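Local coordinates for decapping and exoribonuclease protein 1 (Kluyveromyces lactis, PDB 4GPS) that removes the NAD cap and the methylguanosine cap from the 5' ends of RNAs and degrades RNA in the 5'-3' direction, using a divalent metal cation, at residues C92-N97 against L157-E162; I264-L269 against D274-A279; R166-L171 against Q205-I210. All coordinates share one frame; numbering follows the deposited sequence.

Interaction 1. Residues C92-N97 against L157-E162; sequences CSYIIN and LVILKE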
loop_
_atom_site.group_PDB
_atom_site.type_symbol
_atom_site.label_atom_id
_atom_site.label_comp_id
_atom_site.label_asym_id
_atom_site.label_seq_id
_atom_site.Cartn_x
_atom_site.Cartn_y
_atom_site.Cartn_z
ATOM N N CYS A 92 8.415 -13.908 3.373
ATOM C CA CYS A 92 8.824 -14.473 4.640
ATOM C C CYS A 92 7.769 -14.317 5.697
ATOM O O CYS A 92 6.985 -13.372 5.672
ATOM C CB CYS A 92 10.115 -13.840 5.142
ATOM S SG CYS A 92 9.966 -12.107 5.528
ATOM N N SER A 93 7.728 -15.281 6.605
ATOM C CA SER A 93 6.792 -15.216 7.701
ATOM C C SER A 93 7.635 -14.917 8.938
ATOM O O SER A 93 8.746 -15.434 9.119
ATOM C CB SER A 93 5.993 -16.515 7.838
ATOM O OG SER A 93 6.810 -17.640 7.669
ATOM N N TYR A 94 7.121 -14.019 9.752
ATOM C CA TYR A 94 7.816 -13.607 10.932
ATOM C C TYR A 94 7.034 -14.102 12.144
ATOM O O TYR A 94 5.939 -13.606 12.417
ATOM C CB TYR A 94 7.938 -12.074 10.895
ATOM C CG TYR A 94 8.366 -11.426 12.192
ATOM C CD1 TYR A 94 9.234 -12.077 13.074
ATOM C CD2 TYR A 94 7.936 -10.141 12.521
ATOM C CE1 TYR A 94 9.661 -11.472 14.240
ATOM C CE2 TYR A 94 8.363 -9.524 13.683
ATOM C CZ TYR A 94 9.228 -10.196 14.533
ATOM O OH TYR A 94 9.695 -9.566 15.656
ATOM N N ILE A 95 7.581 -15.099 12.844
ATOM C CA ILE A 95 6.934 -15.656 14.048
ATOM C C ILE A 95 7.413 -14.750 15.188
ATOM O O ILE A 95 8.558 -14.859 15.616
ATOM C CB ILE A 95 7.407 -17.125 14.342
ATOM C CG1 ILE A 95 7.971 -17.781 13.067
ATOM C CG2 ILE A 95 6.240 -17.944 14.918
ATOM C CD1 ILE A 95 6.956 -17.961 11.955
ATOM N N ILE A 96 6.556 -13.865 15.682
ATOM C CA ILE A 96 6.984 -12.917 16.710
ATOM C C ILE A 96 7.631 -13.441 17.994
ATOM O O ILE A 96 8.553 -12.814 18.516
ATOM C CB ILE A 96 5.839 -11.979 17.154
ATOM C CG1 ILE A 96 5.151 -11.343 15.943
ATOM C CG2 ILE A 96 6.403 -10.882 18.048
ATOM C CD1 ILE A 96 4.082 -12.226 15.324
ATOM N N ASN A 97 7.160 -14.568 18.516
ATOM C CA ASN A 97 7.718 -15.097 19.759
ATOM C C ASN A 97 9.030 -15.848 19.610
ATOM O O ASN A 97 9.752 -16.054 20.590
ATOM C CB ASN A 97 6.695 -15.991 20.449
ATOM C CG ASN A 97 5.344 -15.324 20.559
ATOM O OD1 ASN A 97 5.241 -14.169 20.993
ATOM N ND2 ASN A 97 4.290 -16.043 20.159
ATOM N N LEU A 157 11.162 -2.325 10.033
ATOM C CA LEU A 157 12.345 -1.875 9.330
ATOM C C LEU A 157 13.456 -2.967 9.366
ATOM O O LEU A 157 14.249 -3.098 8.442
ATOM C CB LEU A 157 12.834 -0.566 9.940
ATOM C CG LEU A 157 13.831 0.199 9.095
ATOM C CD1 LEU A 157 13.187 0.559 7.748
ATOM C CD2 LEU A 157 14.239 1.443 9.844
ATOM N N VAL A 158 13.490 -3.775 10.418
ATOM C CA VAL A 158 14.498 -4.836 10.524
ATOM C C VAL A 158 14.380 -5.879 9.407
ATOM O O VAL A 158 15.383 -6.345 8.884
ATOM C CB VAL A 158 14.422 -5.559 11.912
ATOM C CG1 VAL A 158 15.235 -6.859 11.899
ATOM C CG2 VAL A 158 14.947 -4.636 12.981
ATOM N N ILE A 159 13.156 -6.262 9.065
ATOM C CA ILE A 159 12.934 -7.234 8.009
ATOM C C ILE A 159 13.262 -6.669 6.607
ATOM O O ILE A 159 13.790 -7.378 5.769
ATOM C CB ILE A 159 11.483 -7.735 8.052
ATOM C CG1 ILE A 159 11.282 -8.560 9.326
ATOM C CG2 ILE A 159 11.177 -8.562 6.800
ATOM C CD1 ILE A 159 9.839 -8.922 9.593
ATOM N N LEU A 160 12.939 -5.400 6.374
ATOM C CA LEU A 160 13.209 -4.729 5.110
ATOM C C LEU A 160 14.701 -4.774 4.867
ATOM O O LEU A 160 15.139 -5.048 3.753
ATOM C CB LEU A 160 12.781 -3.255 5.168
ATOM C CG LEU A 160 12.816 -2.511 3.831
ATOM C CD1 LEU A 160 11.854 -3.194 2.880
ATOM C CD2 LEU A 160 12.429 -1.052 4.005
ATOM N N LYS A 161 15.483 -4.508 5.914
ATOM C CA LYS A 161 16.922 -4.524 5.766
ATOM C C LYS A 161 17.491 -5.923 5.518
ATOM O O LYS A 161 18.538 -6.061 4.898
ATOM C CB LYS A 161 17.593 -3.854 6.962
ATOM C CG LYS A 161 17.310 -2.366 7.077
ATOM C CD LYS A 161 17.941 -1.837 8.344
ATOM C CE LYS A 161 17.823 -0.325 8.464
ATOM N NZ LYS A 161 18.396 0.198 9.776
ATOM N N GLU A 162 16.831 -6.968 6.000
ATOM C CA GLU A 162 17.322 -8.318 5.710
ATOM C C GLU A 162 16.932 -8.624 4.250
ATOM O O GLU A 162 17.688 -9.232 3.505
ATOM C CB GLU A 162 16.666 -9.346 6.616
ATOM C CG GLU A 162 16.939 -9.152 8.089
ATOM C CD GLU A 162 18.356 -9.509 8.474
ATOM O OE1 GLU A 162 18.877 -10.544 7.976
ATOM O OE2 GLU A 162 18.932 -8.756 9.287
#
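The ring of Tyr94 meets Ile159 at a slant, through a single methyl group: CD1 of Ile159 stands 3.7 Å from Tyr94 CD2. One face of the same ring has its own chain beside it, with the backbone N of Ile96 4.1 Å above the plane and displaced toward the rim. This is a helix laid against a beta strand in the PD-(D/E)XK nuclease fold of the DXO/Dom3Z family: residues 157-162 belong to helix 156-167, and residues 92-95 form the last part of strand 86-95. The two backbones stay well apart, the nearest CA pair being Tyr94 and Ile159 at 8.7 Å, and the space is bridged by one isoleucine that holds two residues of the strand. With CG anti to the backbone N (chi1 167°), the ring of Tyr94 lies beside its carbonyl carbon, and Ile159 CD1 meets CB, CG and CD2 of the tyrosine together. The contact is small and wholly apolar, with no hydrogen bond crossing it. Leu101 of the neighbouring strand 100-103 and Tyr262 of strand 259-268 also pack on Ile159, so that Ile159 is buried against residues of three neighbouring strands. Ser93 points away from the helix and hydrogen-bonds through OG to the backbone N of Arg108. Tyr94 lies about 9 Å, side chain to side chain, from Glu280, a probable substrate-binding residue. The second branch of Ile159 takes the other strand residue, with CG2 resting 4.0 Å from SG of Cys92.

Interaction 2. Residues I264-L269 against D274-A279; sequences IVHGSL and DLLIQA
Val265 and Ile277 pair backbone to backbone at the tight centre of this antiparallel beta hairpin: Val265 N gives its hydrogen to Ile277 O (2.8 Å), and Ile277 N returns a bond to Val265 O over the same length. Two residues on, Gly267 and Leu275 form the next hydrogen-bonded pair, with Leu275 N 2.8 Å from Gly267 O. The apolar side chains follow this register. Val265 CG2 lies 3.9 Å from Ile277 CB on one face, while on the other Ile264 CG2 touches Leu276 CD1 at 3.8 Å and Ile264 runs alongside Gln278.

The end near the turn is the more polar, solvent-facing one, where His266 and Ser268 are partly exposed and a water binds. His266 has CG anti to the backbone N (chi1 -179°), which carries the imidazole diagonally toward Asp274 on the partner strand; ring and carboxylate planes stand 70° apart. The water bridges them, in the plane of the ring at its edge, 2.8 Å from His266 NE2 and donating to Asp274 OD2. The other carboxylate oxygen, OD1, is engaged in a salt bridge with Lys175, which also hydrogen-bonds to Ser268 OG. Replacing His266 by an alanine would probably cost the water its imidazole partner and open a gap beside Tyr167, whose ring packs against the imidazole.

Further along, strand 273-285 supplies the metal ligand Asp282. Strand 86-95 flanks the hairpin beside residues 264-268 and strand 176-181 beside residues 274-279; helix 182-190 covers the face of Leu275 and Ile277, and helix 156-167 the face of Ile264 and Gln278.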
loop_
_atom_site.group_PDB
_atom_site.type_symbol
_atom_site.label_atom_id
_atom_site.label_comp_id
_atom_site.label_asym_id
_atom_site.label_seq_id
_atom_site.Cartn_x
_atom_site.Cartn_y
_atom_site.Cartn_z
ATOM N N ILE A 264 8.078 -9.415 -0.639
ATOM C CA ILE A 264 9.027 -8.389 -0.997
ATOM C C ILE A 264 8.959 -8.303 -2.513
ATOM O O ILE A 264 9.274 -9.278 -3.189
ATOM C CB ILE A 264 10.442 -8.738 -0.546
ATOM C CG1 ILE A 264 10.655 -8.426 0.941
ATOM C CG2 ILE A 264 11.400 -7.764 -1.191
ATOM C CD1 ILE A 264 9.734 -8.981 1.882
ATOM N N VAL A 265 8.525 -7.155 -3.047
ATOM C CA VAL A 265 8.404 -7.009 -4.497
ATOM C C VAL A 265 9.354 -5.975 -5.105
ATOM O O VAL A 265 9.773 -5.026 -4.434
ATOM C CB VAL A 265 6.934 -6.679 -4.926
ATOM C CG1 VAL A 265 5.933 -7.769 -4.375
ATOM C CG2 VAL A 265 6.561 -5.327 -4.445
ATOM N N HIS A 266 9.695 -6.179 -6.378
ATOM C CA HIS A 266 10.587 -5.282 -7.097
ATOM C C HIS A 266 9.898 -4.830 -8.375
ATOM O O HIS A 266 9.230 -5.607 -9.065
ATOM C CB HIS A 266 11.923 -5.987 -7.408
ATOM C CG HIS A 266 12.925 -5.134 -8.125
ATOM N ND1 HIS A 266 12.938 -4.984 -9.494
ATOM C CD2 HIS A 266 13.969 -4.403 -7.662
ATOM C CE1 HIS A 266 13.944 -4.203 -9.848
ATOM N NE2 HIS A 266 14.586 -3.838 -8.752
ATOM N N GLY A 267 10.065 -3.558 -8.692
ATOM C CA GLY A 267 9.416 -3.040 -9.864
ATOM C C GLY A 267 10.112 -1.812 -10.364
ATOM O O GLY A 267 10.855 -1.151 -9.639
ATOM N N SER A 268 9.849 -1.497 -11.622
ATOM C CA SER A 268 10.479 -0.359 -12.262
ATOM C C SER A 268 9.478 0.778 -12.324
ATOM O O SER A 268 8.302 0.580 -12.652
ATOM C CB SER A 268 10.934 -0.758 -13.669
ATOM O OG SER A 268 11.684 0.272 -14.255
ATOM N N LEU A 269 9.946 1.966 -11.984
ATOM C CA LEU A 269 9.104 3.134 -12.005
ATOM C C LEU A 269 9.547 4.047 -13.151
ATOM O O LEU A 269 8.714 4.672 -13.830
ATOM C CB LEU A 269 9.213 3.818 -10.632
ATOM C CG LEU A 269 9.173 5.287 -10.200
ATOM C CD1 LEU A 269 8.714 6.245 -11.250
ATOM C CD2 LEU A 269 8.269 5.361 -9.009
ATOM N N ASP A 274 13.978 2.290 -9.594
ATOM C CA ASP A 274 13.313 1.016 -9.292
ATOM C C ASP A 274 12.833 1.144 -7.854
ATOM O O ASP A 274 13.325 1.991 -7.118
ATOM C CB ASP A 274 14.255 -0.213 -9.336
ATOM C CG ASP A 274 14.565 -0.679 -10.736
ATOM O OD1 ASP A 274 13.786 -0.366 -11.651
ATOM O OD2 ASP A 274 15.598 -1.365 -10.915
ATOM N N LEU A 275 11.901 0.277 -7.460
ATOM C CA LEU A 275 11.389 0.244 -6.105
ATOM C C LEU A 275 11.500 -1.179 -5.545
ATOM O O LEU A 275 11.169 -2.143 -6.238
ATOM C CB LEU A 275 9.916 0.644 -6.073
ATOM C CG LEU A 275 9.449 2.068 -6.313
ATOM C CD1 LEU A 275 8.074 2.209 -5.622
ATOM C CD2 LEU A 275 10.448 3.079 -5.765
ATOM N N LEU A 276 11.977 -1.323 -4.309
ATOM C CA LEU A 276 12.054 -2.642 -3.668
ATOM C C LEU A 276 11.162 -2.387 -2.449
ATOM O O LEU A 276 11.533 -1.655 -1.546
ATOM C CB LEU A 276 13.478 -2.972 -3.238
ATOM C CG LEU A 276 13.586 -4.303 -2.512
ATOM C CD1 LEU A 276 13.366 -5.458 -3.466
ATOM C CD2 LEU A 276 14.965 -4.413 -1.915
ATOM N N ILE A 277 9.996 -3.013 -2.447
ATOM C CA ILE A 277 8.970 -2.815 -1.461
ATOM C C ILE A 277 8.625 -4.032 -0.631
ATOM O O ILE A 277 8.585 -5.167 -1.147
ATOM C CB ILE A 277 7.669 -2.363 -2.199
ATOM C CG1 ILE A 277 7.858 -0.977 -2.774
ATOM C CG2 ILE A 277 6.472 -2.390 -1.302
ATOM C CD1 ILE A 277 6.798 -0.650 -3.835
ATOM N N GLN A 278 8.325 -3.772 0.644
ATOM C CA GLN A 278 7.898 -4.813 1.580
ATOM C C GLN A 278 6.395 -4.629 1.895
ATOM O O GLN A 278 5.974 -3.552 2.322
ATOM C CB GLN A 278 8.705 -4.750 2.872
ATOM C CG GLN A 278 8.302 -5.831 3.872
ATOM C CD GLN A 278 9.130 -5.780 5.167
ATOM O OE1 GLN A 278 8.578 -5.671 6.276
ATOM N NE2 GLN A 278 10.452 -5.869 5.028
ATOM N N ALA A 279 5.587 -5.665 1.675
ATOM C CA ALA A 279 4.151 -5.556 1.945
ATOM C C ALA A 279 3.661 -6.710 2.780
ATOM O O ALA A 279 4.045 -7.854 2.566
ATOM C CB ALA A 279 3.358 -5.517 0.618
HETATM O O HOH W 1 16.783 -2.143 -8.876
#

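Interaction 3. Residues R166-L171 against Q205-I210; sequences RYEKTL and QPDKNI
Leu171 and Asn209 bring the two backbones closest, yet their CA atoms are 9.5 Å apart, and only side chains close the distance. Residues 166 and 167 belong to helix 156-167, and beyond them Leu171 N bonds to Glu168 O at 3.0 Å. Residues 205-210 make a tight reversal: a type I turn from Gln205 to Lys208, held by Lys208 N to Gln205 O at 2.8 Å, after which Lys208 takes a positive phi of 80° and Gln205 N bonds to Asn209 O. That is the pattern of a type I turn with a G1 bulge, here linking the antiparallel strands 198-204 and 210-213 of the nuclease fold. Asp207 adds an Asx turn: its CG lies between the backbone N and the carbonyl carbon (chi1 64°), bringing OD1 to 3.1 Å from Asn209 N, which meets it from above the carboxylate plane.

Across the gap, the Leu171 CD1 methyl comes up to the Asn209 side-chain amide from the opposite direction. Nearer solvent, Glu168 OE1 comes within 3.9 Å of Asp207 OD2, with the carboxylates turned 79° apart. This closeness of like charges is probably unfavourable. Tyr164 of helix 156-167, four residues before Glu168, is hydrogen-bonded through OH to Asp207 OD2, and its side chain also touches Leu171.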
loop_
_atom_site.group_PDB
_atom_site.type_symbol
_atom_site.label_atom_id
_atom_site.label_comp_id
_atom_site.label_asym_id
_atom_site.label_seq_id
_atom_site.Cartn_x
_atom_site.Cartn_y
_atom_site.Cartn_z
ATOM N N ARG A 166 19.456 -9.581 1.134
ATOM C CA ARG A 166 19.281 -10.791 0.349
ATOM C C ARG A 166 19.117 -10.548 -1.125
ATOM O O ARG A 166 19.379 -11.442 -1.926
ATOM C CB ARG A 166 18.036 -11.548 0.764
ATOM C CG ARG A 166 18.132 -12.465 1.900
ATOM C CD ARG A 166 16.745 -13.080 2.040
ATOM N NE ARG A 166 16.676 -14.475 1.617
ATOM C CZ ARG A 166 16.995 -15.505 2.398
ATOM N NH1 ARG A 166 17.408 -15.305 3.651
ATOM N NH2 ARG A 166 16.891 -16.739 1.923
ATOM N N TYR A 167 18.634 -9.366 -1.483
ATOM C CA TYR A 167 18.370 -9.043 -2.879
ATOM C C TYR A 167 19.325 -8.039 -3.505
ATOM O O TYR A 167 19.257 -7.775 -4.689
ATOM C CB TYR A 167 16.950 -8.489 -2.990
ATOM C CG TYR A 167 16.406 -8.442 -4.398
ATOM C CD1 TYR A 167 15.964 -9.602 -5.021
ATOM C CD2 TYR A 167 16.363 -7.244 -5.121
ATOM C CE1 TYR A 167 15.491 -9.585 -6.340
ATOM C CE2 TYR A 167 15.878 -7.211 -6.447
ATOM C CZ TYR A 167 15.447 -8.389 -7.042
ATOM O OH TYR A 167 14.960 -8.386 -8.330
ATOM N N GLU A 168 20.219 -7.474 -2.719
ATOM C CA GLU A 168 21.091 -6.433 -3.232
ATOM C C GLU A 168 21.905 -6.770 -4.464
ATOM O O GLU A 168 22.047 -5.953 -5.363
ATOM C CB GLU A 168 21.994 -5.943 -2.108
ATOM C CG GLU A 168 23.440 -6.119 -2.342
ATOM C CD GLU A 168 24.182 -5.521 -1.209
ATOM O OE1 GLU A 168 24.213 -4.266 -1.136
ATOM O OE2 GLU A 168 24.702 -6.301 -0.376
ATOM N N LYS A 169 22.454 -7.967 -4.479
ATOM C CA LYS A 169 23.236 -8.425 -5.600
ATOM C C LYS A 169 22.420 -8.404 -6.885
ATOM O O LYS A 169 22.973 -8.283 -7.965
ATOM C CB LYS A 169 23.739 -9.847 -5.331
ATOM C CG LYS A 169 24.519 -9.946 -4.031
ATOM C CD LYS A 169 25.472 -11.135 -3.998
ATOM C CE LYS A 169 26.850 -10.732 -4.522
ATOM N NZ LYS A 169 27.320 -9.467 -3.866
ATOM N N THR A 170 21.105 -8.501 -6.753
ATOM C CA THR A 170 20.216 -8.542 -7.890
ATOM C C THR A 170 19.666 -7.175 -8.311
ATOM O O THR A 170 18.939 -7.081 -9.294
ATOM C CB THR A 170 19.046 -9.495 -7.609
ATOM O OG1 THR A 170 19.553 -10.706 -7.026
ATOM C CG2 THR A 170 18.287 -9.839 -8.911
ATOM N N LEU A 171 20.011 -6.113 -7.591
ATOM C CA LEU A 171 19.491 -4.814 -7.969
ATOM C C LEU A 171 20.125 -4.364 -9.283
ATOM O O LEU A 171 21.186 -4.848 -9.669
ATOM C CB LEU A 171 19.784 -3.789 -6.874
ATOM C CG LEU A 171 18.948 -3.915 -5.602
ATOM C CD1 LEU A 171 19.406 -2.886 -4.622
ATOM C CD2 LEU A 171 17.468 -3.748 -5.906
ATOM N N GLN A 205 22.001 5.715 1.024
ATOM C CA GLN A 205 23.026 4.779 1.482
ATOM C C GLN A 205 24.323 4.939 0.678
ATOM O O GLN A 205 24.345 5.550 -0.387
ATOM C CB GLN A 205 22.515 3.334 1.368
ATOM C CG GLN A 205 21.092 3.149 1.881
ATOM C CD GLN A 205 20.581 1.722 1.725
ATOM O OE1 GLN A 205 20.878 1.039 0.723
ATOM N NE2 GLN A 205 19.796 1.261 2.714
ATOM N N PRO A 206 25.428 4.390 1.191
ATOM C CA PRO A 206 26.688 4.516 0.448
ATOM C C PRO A 206 26.651 3.889 -0.936
ATOM O O PRO A 206 27.432 4.287 -1.806
ATOM C CB PRO A 206 27.724 3.880 1.376
ATOM C CG PRO A 206 26.910 3.084 2.372
ATOM C CD PRO A 206 25.654 3.898 2.561
ATOM N N ASP A 207 25.750 2.928 -1.161
ATOM C CA ASP A 207 25.655 2.336 -2.491
ATOM C C ASP A 207 24.755 3.187 -3.419
ATOM O O ASP A 207 24.499 2.852 -4.578
ATOM C CB ASP A 207 25.178 0.875 -2.420
ATOM C CG ASP A 207 23.750 0.703 -1.874
ATOM O OD1 ASP A 207 23.035 1.679 -1.502
ATOM O OD2 ASP A 207 23.354 -0.478 -1.825
ATOM N N LYS A 208 24.273 4.299 -2.876
ATOM C CA LYS A 208 23.456 5.253 -3.617
ATOM C C LYS A 208 21.982 4.905 -3.782
ATOM O O LYS A 208 21.229 5.649 -4.422
ATOM C CB LYS A 208 24.124 5.556 -4.963
ATOM C CG LYS A 208 25.481 6.267 -4.785
ATOM C CD LYS A 208 25.294 7.603 -4.054
ATOM C CE LYS A 208 26.606 8.175 -3.538
ATOM N NZ LYS A 208 27.118 7.382 -2.360
ATOM N N ASN A 209 21.568 3.776 -3.219
ATOM C CA ASN A 209 20.158 3.429 -3.252
ATOM C C ASN A 209 19.580 4.187 -2.040
ATOM O O ASN A 209 20.323 4.585 -1.154
ATOM C CB ASN A 209 19.988 1.912 -3.158
ATOM C CG ASN A 209 20.292 1.243 -4.469
ATOM O OD1 ASN A 209 20.859 0.136 -4.532
ATOM N ND2 ASN A 209 19.915 1.921 -5.547
ATOM N N ILE A 210 18.276 4.408 -2.019
ATOM C CA ILE A 210 17.641 5.169 -0.949
ATOM C C ILE A 210 16.667 4.375 -0.074
ATOM O O ILE A 210 15.737 3.726 -0.562
ATOM C CB ILE A 210 16.898 6.385 -1.551
ATOM C CG1 ILE A 210 17.892 7.272 -2.306
ATOM C CG2 ILE A 210 16.210 7.181 -0.453
ATOM C CD1 ILE A 210 17.273 8.286 -3.232
#

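In the fold
Interaction 2 is the core contact: a buried hairpin about 11 Å from the chain's centre, measured from its own centre, held by backbone hydrogen bonds. Interactions 1 and 3 lie farther out and draw on the same helix, 156-167, near its beginning and at its end. Interaction 1 is buried and purely apolar, whereas interaction 3 reaches the surface and mixes a methyl-amide touch with two carboxylates close together. The hairpin connects the other two. The Gln278 side chain packs on Ile159 and Leu160, and strand 259-268 runs next to strand 86-95, while His266 CD2 lies 3.6 Å from Tyr167 CE2 and also packs on Leu171.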